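Local coordinates for appr-1-p processing domain protein (Thermus aquaticus Y51MC23, PDB 5M31), which belongs to the macro-domain family, with a mixed beta sheet flanked by helices, at residues Ile70-Arg75 and Tyr83-Pro88. Numbering follows the deposited sequence.
Sequences IFVYDR and YIFNFP
I70 meets the neighbouring strand through two branches: CG2 lies 3.9 Å from CB of F85, while CD1 extends to CD2 of the F87 ring. L109 of helix 99-116 touches both I70 and F85. F71 and N86 form an antiparallel hydrogen-bonded pair, in which F71 N donates to N86 O at 3.0 Å. F71 O accepts twice from N86, from the backbone N at 2.8 Å and from ND2 at 3.0 Å, and the two donors approach from opposite faces of its carbonyl plane. With CG beside its own backbone N and anti to its carbonyl carbon (chi1 -63°), N86 brings ND2 to the same oxygen that its backbone N uses; that oxygen lies near the amide plane. ND2 also comes to CD2 of the F71 ring, amide and ring lying side by side with their planes 22° apart. ND2 also binds N52, and OD1 accepts from N29. V72 turns to the other side of the sheet, where CG2 sits over one face of the F85 ring, 3.9 Å from its centroid, in a CH-pi contact, and CG1 rests against CD1 of Y83. Y73 and I84 exchange two backbone bonds of 2.9 Å, N to O each way, the first nearly straight at 170°. D74 runs alongside Y83, its CG 3.7 Å from CE1, but OD1 makes a salt bridge with R82 and accepts a hydrogen bond from the backbone N of G76. This hairpin puts strand 71-74 at the sheet edge, antiparallel to its neighbour. Buried N86 thus links F71 of the edge strand to N29 of strand 26-31 and N52 of helix 50-61, while on the other face V72 packs on the rings of F85 and Y83, next to the charged pair D74-R82.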
loop_
_atom_site.group_PDB
_atom_site.type_symbol
_atom_site.label_atom_id
_atom_site.label_comp_id
_atom_site.label_asym_id
_atom_site.label_seq_id
_atom_site.Cartn_x
_atom_site.Cartn_y
_atom_site.Cartn_z
ATOM N N ILE A 70 -7.147 -3.226 -4.478
ATOM C CA ILE A 70 -6.770 -2.139 -3.593
ATOM C C ILE A 70 -7.961 -1.253 -3.342
ATOM O O ILE A 70 -8.687 -0.848 -4.287
ATOM C CB ILE A 70 -5.616 -1.319 -4.219
ATOM C CG1 ILE A 70 -4.372 -2.231 -4.259
ATOM C CG2 ILE A 70 -5.364 -0.020 -3.446
ATOM C CD1 ILE A 70 -3.211 -1.709 -5.029
ATOM N N PHE A 71 -8.138 -0.858 -2.106
ATOM C CA PHE A 71 -9.142 0.121 -1.772
ATOM C C PHE A 71 -8.484 1.487 -1.604
ATOM O O PHE A 71 -7.694 1.657 -0.710
ATOM C CB PHE A 71 -9.872 -0.256 -0.498
ATOM C CG PHE A 71 -10.797 0.838 -0.004
ATOM C CD1 PHE A 71 -11.891 1.194 -0.743
ATOM C CD2 PHE A 71 -10.509 1.576 1.169
ATOM C CE1 PHE A 71 -12.698 2.264 -0.370
ATOM C CE2 PHE A 71 -11.352 2.610 1.562
ATOM C CZ PHE A 71 -12.425 2.961 0.794
ATOM N N VAL A 72 -8.813 2.437 -2.502
ATOM C CA VAL A 72 -8.227 3.760 -2.480
ATOM C C VAL A 72 -9.153 4.739 -1.807
ATOM O O VAL A 72 -10.386 4.741 -2.079
ATOM C CB VAL A 72 -7.906 4.267 -3.905
ATOM C CG1 VAL A 72 -7.341 5.681 -3.839
ATOM C CG2 VAL A 72 -6.894 3.372 -4.567
ATOM N N TYR A 73 -8.613 5.509 -0.883
ATOM C CA TYR A 73 -9.346 6.616 -0.264
ATOM C C TYR A 73 -8.741 7.952 -0.724
ATOM O O TYR A 73 -7.504 8.121 -0.682
ATOM C CB TYR A 73 -9.327 6.529 1.268
ATOM C CG TYR A 73 -10.102 7.622 1.949
ATOM C CD1 TYR A 73 -11.523 7.670 1.867
ATOM C CD2 TYR A 73 -9.453 8.700 2.578
ATOM C CE1 TYR A 73 -12.226 8.677 2.478
ATOM C CE2 TYR A 73 -10.178 9.704 3.188
ATOM C CZ TYR A 73 -11.544 9.723 3.090
ATOM O OH TYR A 73 -12.256 10.712 3.708
ATOM N N ASP A 74 -9.599 8.852 -1.205
ATOM C CA ASP A 74 -9.195 10.169 -1.667
ATOM C C ASP A 74 -9.441 11.208 -0.570
ATOM O O ASP A 74 -10.596 11.488 -0.203
ATOM C CB ASP A 74 -10.026 10.531 -2.908
ATOM C CG ASP A 74 -9.609 11.861 -3.555
ATOM O OD1 ASP A 74 -8.707 12.550 -3.068
ATOM O OD2 ASP A 74 -10.214 12.187 -4.599
ATOM N N ARG A 75 -8.373 11.824 -0.075
ATOM C CA ARG A 75 -8.511 12.792 0.985
ATOM C C ARG A 75 -8.870 14.163 0.428
ATOM O O ARG A 75 -9.130 15.092 1.171
ATOM C CB ARG A 75 -7.230 12.861 1.800
ATOM C CG ARG A 75 -6.844 11.539 2.466
ATOM C CD ARG A 75 -5.525 11.648 3.201
ATOM N NE ARG A 75 -5.630 12.508 4.380
ATOM C CZ ARG A 75 -4.758 13.437 4.748
ATOM N NH1 ARG A 75 -4.966 14.154 5.850
ATOM N NH2 ARG A 75 -3.648 13.666 4.036
ATOM N N TYR A 83 -3.985 10.462 -1.573
ATOM C CA TYR A 83 -4.567 9.103 -1.606
ATOM C C TYR A 83 -3.916 8.201 -0.622
ATOM O O TYR A 83 -2.682 8.208 -0.456
ATOM C CB TYR A 83 -4.400 8.479 -2.989
ATOM C CG TYR A 83 -5.000 9.273 -4.129
ATOM C CD1 TYR A 83 -6.355 9.340 -4.319
ATOM C CD2 TYR A 83 -4.186 9.966 -4.978
ATOM C CE1 TYR A 83 -6.895 10.034 -5.381
ATOM C CE2 TYR A 83 -4.712 10.730 -6.008
ATOM C CZ TYR A 83 -6.066 10.735 -6.207
ATOM O OH TYR A 83 -6.610 11.482 -7.269
ATOM N N ILE A 84 -4.759 7.381 0.000
ATOM C CA ILE A 84 -4.320 6.201 0.767
ATOM C C ILE A 84 -4.720 4.948 0.001
ATOM O O ILE A 84 -5.881 4.823 -0.341
ATOM C CB ILE A 84 -4.951 6.165 2.148
ATOM C CG1 ILE A 84 -4.737 7.479 2.919
ATOM C CG2 ILE A 84 -4.338 4.981 2.949
ATOM C CD1 ILE A 84 -3.313 7.817 3.189
ATOM N N PHE A 85 -3.725 4.144 -0.426
ATOM C CA PHE A 85 -3.942 2.933 -1.196
ATOM C C PHE A 85 -3.867 1.768 -0.195
ATOM O O PHE A 85 -2.754 1.442 0.251
ATOM C CB PHE A 85 -2.867 2.719 -2.210
ATOM C CG PHE A 85 -3.026 3.518 -3.517
ATOM C CD1 PHE A 85 -3.447 4.816 -3.560
ATOM C CD2 PHE A 85 -2.572 2.966 -4.683
ATOM C CE1 PHE A 85 -3.517 5.525 -4.809
ATOM C CE2 PHE A 85 -2.608 3.643 -5.900
ATOM C CZ PHE A 85 -3.116 4.922 -5.958
ATOM N N ASN A 86 -5.027 1.225 0.147
ATOM C CA ASN A 86 -5.137 0.194 1.184
ATOM C C ASN A 86 -4.984 -1.135 0.446
ATOM O O ASN A 86 -5.875 -1.557 -0.262
ATOM C CB ASN A 86 -6.434 0.303 1.963
ATOM C CG ASN A 86 -6.575 1.610 2.730
ATOM O OD1 ASN A 86 -5.987 1.795 3.810
ATOM N ND2 ASN A 86 -7.303 2.599 2.107
ATOM N N PHE A 87 -3.785 -1.699 0.590
ATOM C CA PHE A 87 -3.272 -2.882 -0.212
ATOM C C PHE A 87 -3.423 -4.127 0.650
ATOM O O PHE A 87 -2.696 -4.290 1.608
ATOM C CB PHE A 87 -1.778 -2.569 -0.506
ATOM C CG PHE A 87 -1.066 -3.545 -1.382
ATOM C CD1 PHE A 87 -0.839 -4.844 -0.989
ATOM C CD2 PHE A 87 -0.443 -3.122 -2.521
ATOM C CE1 PHE A 87 -0.090 -5.722 -1.755
ATOM C CE2 PHE A 87 0.350 -3.976 -3.281
ATOM C CZ PHE A 87 0.508 -5.279 -2.905
ATOM N N PRO A 88 -4.353 -5.009 0.303
ATOM C CA PRO A 88 -4.502 -6.213 1.101
ATOM C C PRO A 88 -3.315 -7.183 0.918
ATOM O O PRO A 88 -2.963 -7.509 -0.198
ATOM C CB PRO A 88 -5.827 -6.825 0.558
ATOM C CG PRO A 88 -6.478 -5.729 -0.176
ATOM C CD PRO A 88 -5.397 -4.904 -0.722
#